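Local coordinates for protein intracellular protease/amidase (Salmonella enterica subsp. enterica serovar Typhimurium, PDB 4K2H) that is of uncertain function but belongs to the DJ-1/PfpI family, binds zinc and may act as a peptidase, at residues A[5-10]-A[168-173]. The protein carries 1 engineered substitution. Sequence-based numbering, arbitrary orientation.
Sequences KKVAVL and ARLLGD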
loop_
_atom_site.group_PDB
_atom_site.type_symbol
_atom_site.label_atom_id
_atom_site.label_comp_id
_atom_site.label_asym_id
_atom_site.label_seq_id
_atom_site.Cartn_x
_atom_site.Cartn_y
_atom_site.Cartn_z
ATOM N N LYS A 5 19.769 3.010 -9.549
ATOM C CA LYS A 5 19.088 4.260 -9.259
ATOM C C LYS A 5 18.662 4.353 -7.796
ATOM O O LYS A 5 18.438 3.323 -7.160
ATOM C CB LYS A 5 17.858 4.349 -10.152
ATOM C CG LYS A 5 18.175 4.373 -11.638
ATOM C CD LYS A 5 18.573 5.770 -12.064
ATOM C CE LYS A 5 19.313 5.756 -13.390
ATOM N NZ LYS A 5 19.659 7.148 -13.762
ATOM N N LYS A 6 18.505 5.583 -7.297
ATOM C CA LYS A 6 18.085 5.866 -5.902
ATOM C C LYS A 6 16.863 6.781 -5.817
ATOM O O LYS A 6 16.846 7.851 -6.439
ATOM C CB LYS A 6 19.190 6.615 -5.174
ATOM C CG LYS A 6 20.268 5.795 -4.514
ATOM C CD LYS A 6 21.075 6.700 -3.567
ATOM C CE LYS A 6 21.397 8.068 -4.206
ATOM N NZ LYS A 6 22.290 8.922 -3.374
ATOM N N VAL A 7 15.884 6.394 -5.007
ATOM C CA VAL A 7 14.670 7.152 -4.828
ATOM C C VAL A 7 14.483 7.479 -3.345
ATOM O O VAL A 7 14.677 6.620 -2.503
ATOM C CB VAL A 7 13.459 6.351 -5.332
ATOM C CG1 VAL A 7 12.145 7.096 -5.081
ATOM C CG2 VAL A 7 13.625 6.027 -6.821
ATOM N N ALA A 8 14.149 8.738 -3.055
ATOM C CA ALA A 8 13.749 9.199 -1.718
ATOM C C ALA A 8 12.220 9.324 -1.639
ATOM O O ALA A 8 11.596 9.941 -2.514
ATOM C CB ALA A 8 14.392 10.552 -1.395
ATOM N N VAL A 9 11.620 8.740 -0.612
ATOM C CA VAL A 9 10.177 8.881 -0.401
ATOM C C VAL A 9 10.054 9.701 0.869
ATOM O O VAL A 9 10.558 9.309 1.926
ATOM C CB VAL A 9 9.481 7.519 -0.243
ATOM C CG1 VAL A 9 7.977 7.667 0.021
ATOM C CG2 VAL A 9 9.708 6.661 -1.472
ATOM N N LEU A 10 9.435 10.867 0.765
ATOM C CA LEU A 10 9.346 11.744 1.925
ATOM C C LEU A 10 8.112 11.386 2.733
ATOM O O LEU A 10 7.004 11.279 2.204
ATOM C CB LEU A 10 9.289 13.224 1.513
ATOM C CG LEU A 10 10.432 13.722 0.625
ATOM C CD1 LEU A 10 10.372 15.227 0.497
ATOM C CD2 LEU A 10 11.794 13.308 1.138
ATOM N N ALA A 168 9.832 2.886 -14.882
ATOM C CA ALA A 168 10.227 2.722 -16.254
ATOM C C ALA A 168 11.114 3.890 -16.648
ATOM O O ALA A 168 12.145 3.718 -17.284
ATOM C CB ALA A 168 8.999 2.665 -17.134
ATOM N N ARG A 169 10.719 5.088 -16.249
ATOM C CA ARG A 169 11.550 6.257 -16.469
ATOM C C ARG A 169 12.940 6.148 -15.787
ATOM O O ARG A 169 13.972 6.449 -16.405
ATOM C CB ARG A 169 10.811 7.469 -15.972
ATOM C CG ARG A 169 11.577 8.749 -16.166
ATOM C CD ARG A 169 11.569 9.240 -17.604
ATOM N NE ARG A 169 11.768 10.678 -17.490
ATOM C CZ ARG A 169 10.796 11.584 -17.436
ATOM N NH1 ARG A 169 11.118 12.856 -17.278
ATOM N NH2 ARG A 169 9.520 11.236 -17.579
ATOM N N LEU A 170 12.973 5.720 -14.529
ATOM C CA LEU A 170 14.254 5.488 -13.835
ATOM C C LEU A 170 15.129 4.419 -14.497
ATOM O O LEU A 170 16.360 4.548 -14.522
ATOM C CB LEU A 170 14.039 5.086 -12.381
ATOM C CG LEU A 170 13.554 6.186 -11.430
ATOM C CD1 LEU A 170 13.013 5.563 -10.163
ATOM C CD2 LEU A 170 14.663 7.175 -11.106
ATOM N N LEU A 171 14.494 3.362 -15.003
ATOM C CA LEU A 171 15.231 2.250 -15.600
ATOM C C LEU A 171 15.567 2.496 -17.075
ATOM O O LEU A 171 16.433 1.838 -17.609
ATOM C CB LEU A 171 14.458 0.937 -15.459
ATOM C CG LEU A 171 14.316 0.369 -14.039
ATOM C CD1 LEU A 171 13.656 -0.998 -14.074
ATOM C CD2 LEU A 171 15.669 0.257 -13.346
ATOM N N GLY A 172 14.856 3.425 -17.716
ATOM C CA GLY A 172 15.015 3.714 -19.146
ATOM C C GLY A 172 14.657 2.522 -20.011
ATOM O O GLY A 172 15.271 2.310 -21.037
ATOM N N ASP A 173 13.647 1.758 -19.596
ATOM C CA ASP A 173 13.324 0.479 -20.203
ATOM C C ASP A 173 12.044 -0.078 -19.577
ATOM O O ASP A 173 12.012 -0.379 -18.376
ATOM C CB ASP A 173 14.475 -0.522 -19.984
ATOM C CG ASP A 173 14.300 -1.819 -20.779
ATOM O OD1 ASP A 173 13.376 -1.901 -21.623
ATOM O OD2 ASP A 173 15.097 -2.760 -20.552
#
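L170, in the last turn of helix 159-171, meets the start of strand 6-11 at two points, its side chain touching V7 and its backbone carbonyl lying beside K5. The arrangement is a worked example of how a helix packs on the face of the parallel sheet in a DJ-1/PfpI domain. One branch of each apolar side chain makes the touch: CG2 of V7 lies 3.4 Å from CD1 of L170, so the two methyls are pressed closer than carbons normally sit, and the side chains meet at a slant. V7 holds CG1 anti to its backbone N (chi1 177°), which leaves CG2 on the N side of the residue as the methyl that meets the helix. Strand 6-11 lies between strands 33-38 and 69-72. V7 also packs on A69 and V71 of strand 69-72 and on I32 in the loop before strand 33-38, and the leucine methyl adds to this apolar cluster.

K5, just ahead of the strand, behaves differently. Its chain bends at chi2 (-81°) and then extends, so that its methylene groups run alongside the helix end. CG and CE of K5 each stand 3.4 Å from O of L170, with CD of K5 at 3.5 Å from the same oxygen. The ammonium group lies beyond these carbons and makes no bond to that carbonyl.

The buried part of the contact is therefore apolar and tightly packed at one methyl pair, while on the exposed side an aliphatic lysine stem flanks a carbonyl near the helix end, where the nearby positive charge is probably electrostatically favourable.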